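Local coordinates for protein elongation factor G (Thermus thermophilus, PDB 2DY1) that binds GTP with magnesium and probably acts as a GTPase that drives translocation during the elongation phase of protein synthesis on the ribosome, at residues Asp482-Leu487 and Ile536-Ser541. Numbering follows the deposited sequence.
Sequences DVWLRL and IVYNGS
Val483 CG1 meets Val537 CG1 at 4.1 Å, the two branches crossing obliquely on the inward face of an antiparallel pair of strands. Leu485 lies on the same face, its CD1 reaching 4.3 Å from Val537 CG2. Helices 549-566 and 509-520 cover this face: Phe552 and Ala555 close over Val483, and Ile512 and Ile516 over Val537, so that it is buried.

The other face is looser and partly exposed, and it illustrates how a beta bulge redistributes side chains. Opposite Trp484 the strand 536-541 carries one residue too many. Tyr538 N donates to Trp484 O while Trp484 N donates to Asn539 O at 2.9 Å, from well above the carbonyl plane. The tighter end shows undistorted pairing: Arg486 N bonds to Ile536 O at 2.8 Å, and Ile536 N returns the bond to Arg486 O. Both strands belong to domain IV, an S5-like alpha/beta fold, as central members of its four-stranded mixed sheet. With Tyr538 CG wedged between its own backbone N and carbonyl carbon (chi1 66°), the phenol leans over the neighbouring strand. Trp484 CB sits over one ring face, 3.9 Å from the centroid, a CH-pi contact, while the backbone of Leu485 and Arg486 borders the ring edge. The two aromatic planes are inclined at 55°.

Farther along, Gly540 lets Asp482 O come within 3.1 Å of its CA. Ser541 OG then donates to Asp482 OD1 at 2.6 Å, meeting the anti side of a carboxylate whose OD2 is held by Gln467. At the opposite end, the extended Arg486 chain leads away to salt bridges with Glu488 and Glu465.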
loop_
_atom_site.group_PDB
_atom_site.type_symbol
_atom_site.label_atom_id
_atom_site.label_comp_id
_atom_site.label_asym_id
_atom_site.label_seq_id
_atom_site.Cartn_x
_atom_site.Cartn_y
_atom_site.Cartn_z
ATOM N N ASP A 482 13.406 -12.597 -51.133
ATOM C CA ASP A 482 12.580 -11.763 -52.003
ATOM C C ASP A 482 11.157 -11.887 -51.487
ATOM O O ASP A 482 10.550 -12.964 -51.548
ATOM C CB ASP A 482 12.692 -12.287 -53.437
ATOM C CG ASP A 482 11.810 -11.547 -54.406
ATOM O OD1 ASP A 482 11.713 -12.012 -55.561
ATOM O OD2 ASP A 482 11.219 -10.508 -54.045
ATOM N N VAL A 483 10.643 -10.781 -50.968
ATOM C CA VAL A 483 9.313 -10.750 -50.375
ATOM C C VAL A 483 8.441 -9.624 -50.897
ATOM O O VAL A 483 8.876 -8.471 -50.967
ATOM C CB VAL A 483 9.448 -10.572 -48.816
ATOM C CG1 VAL A 483 8.076 -10.434 -48.166
ATOM C CG2 VAL A 483 10.208 -11.745 -48.225
ATOM N N TRP A 484 7.211 -9.949 -51.289
ATOM C CA TRP A 484 6.281 -8.920 -51.690
ATOM C C TRP A 484 5.289 -8.830 -50.529
ATOM O O TRP A 484 4.633 -9.819 -50.158
ATOM C CB TRP A 484 5.574 -9.265 -52.996
ATOM C CG TRP A 484 6.467 -9.044 -54.172
ATOM C CD1 TRP A 484 7.365 -9.929 -54.695
ATOM C CD2 TRP A 484 6.574 -7.843 -54.957
ATOM N NE1 TRP A 484 8.023 -9.350 -55.766
ATOM C CE2 TRP A 484 7.559 -8.075 -55.946
ATOM C CE3 TRP A 484 5.929 -6.598 -54.922
ATOM C CZ2 TRP A 484 7.919 -7.101 -56.894
ATOM C CZ3 TRP A 484 6.285 -5.631 -55.868
ATOM C CH2 TRP A 484 7.271 -5.891 -56.837
ATOM N N LEU A 485 5.179 -7.625 -49.984
ATOM C CA LEU A 485 4.351 -7.337 -48.817
ATOM C C LEU A 485 3.280 -6.272 -49.042
ATOM O O LEU A 485 3.552 -5.218 -49.606
ATOM C CB LEU A 485 5.261 -6.840 -47.688
ATOM C CG LEU A 485 4.564 -6.322 -46.423
ATOM C CD1 LEU A 485 4.010 -7.513 -45.647
ATOM C CD2 LEU A 485 5.573 -5.561 -45.547
ATOM N N ARG A 486 2.065 -6.555 -48.585
ATOM C CA ARG A 486 0.972 -5.590 -48.660
ATOM C C ARG A 486 0.604 -5.284 -47.201
ATOM O O ARG A 486 0.441 -6.197 -46.397
ATOM C CB ARG A 486 -0.233 -6.210 -49.390
ATOM C CG ARG A 486 -1.453 -5.314 -49.527
ATOM C CD ARG A 486 -2.574 -6.110 -50.201
ATOM N NE ARG A 486 -3.821 -5.367 -50.387
ATOM C CZ ARG A 486 -4.038 -4.483 -51.357
ATOM N NH1 ARG A 486 -3.096 -4.206 -52.249
ATOM N NH2 ARG A 486 -5.216 -3.879 -51.448
ATOM N N LEU A 487 0.495 -3.998 -46.869
ATOM C CA LEU A 487 0.114 -3.561 -45.523
ATOM C C LEU A 487 -1.251 -2.896 -45.603
ATOM O O LEU A 487 -1.504 -2.075 -46.483
ATOM C CB LEU A 487 1.121 -2.541 -44.965
ATOM C CG LEU A 487 2.529 -3.040 -44.653
ATOM C CD1 LEU A 487 3.333 -1.875 -44.068
ATOM C CD2 LEU A 487 2.488 -4.204 -43.664
ATOM N N ILE A 536 0.316 -8.815 -45.271
ATOM C CA ILE A 536 0.025 -9.894 -46.202
ATOM C C ILE A 536 1.243 -10.156 -47.095
ATOM O O ILE A 536 1.693 -9.259 -47.819
ATOM C CB ILE A 536 -1.179 -9.509 -47.096
ATOM C CG1 ILE A 536 -2.400 -9.191 -46.219
ATOM C CG2 ILE A 536 -1.502 -10.652 -48.047
ATOM C CD1 ILE A 536 -3.600 -8.660 -47.002
ATOM N N VAL A 537 1.787 -11.374 -47.028
ATOM C CA VAL A 537 2.924 -11.740 -47.877
ATOM C C VAL A 537 2.272 -12.493 -49.025
ATOM O O VAL A 537 1.717 -13.585 -48.838
ATOM C CB VAL A 537 3.931 -12.603 -47.105
ATOM C CG1 VAL A 537 5.021 -13.152 -48.070
ATOM C CG2 VAL A 537 4.571 -11.744 -46.018
ATOM N N TYR A 538 2.338 -11.898 -50.214
ATOM C CA TYR A 538 1.624 -12.439 -51.361
ATOM C C TYR A 538 2.404 -12.900 -52.570
ATOM O O TYR A 538 1.824 -13.445 -53.503
ATOM C CB TYR A 538 0.585 -11.416 -51.810
ATOM C CG TYR A 538 1.160 -10.122 -52.356
ATOM C CD1 TYR A 538 1.510 -9.059 -51.509
ATOM C CD2 TYR A 538 1.347 -9.958 -53.729
ATOM C CE1 TYR A 538 2.026 -7.875 -52.036
ATOM C CE2 TYR A 538 1.860 -8.786 -54.256
ATOM C CZ TYR A 538 2.198 -7.747 -53.408
ATOM O OH TYR A 538 2.705 -6.588 -53.942
ATOM N N ASN A 539 3.711 -12.662 -52.578
ATOM C CA ASN A 539 4.524 -13.099 -53.702
ATOM C C ASN A 539 5.973 -13.030 -53.218
ATOM O O ASN A 539 6.250 -12.537 -52.115
ATOM C CB ASN A 539 4.289 -12.175 -54.915
ATOM C CG ASN A 539 4.848 -12.739 -56.223
ATOM O OD1 ASN A 539 4.979 -12.011 -57.220
ATOM N ND2 ASN A 539 5.157 -14.024 -56.232
ATOM N N GLY A 540 6.887 -13.543 -54.025
ATOM C CA GLY A 540 8.289 -13.526 -53.644
ATOM C C GLY A 540 8.992 -14.629 -54.404
ATOM O O GLY A 540 8.439 -15.210 -55.348
ATOM N N SER A 541 10.219 -14.932 -54.014
ATOM C CA SER A 541 10.941 -15.995 -54.684
ATOM C C SER A 541 12.100 -16.393 -53.797
ATOM O O SER A 541 12.435 -15.676 -52.845
ATOM C CB SER A 541 11.442 -15.532 -56.064
ATOM O OG SER A 541 12.411 -14.486 -55.990
#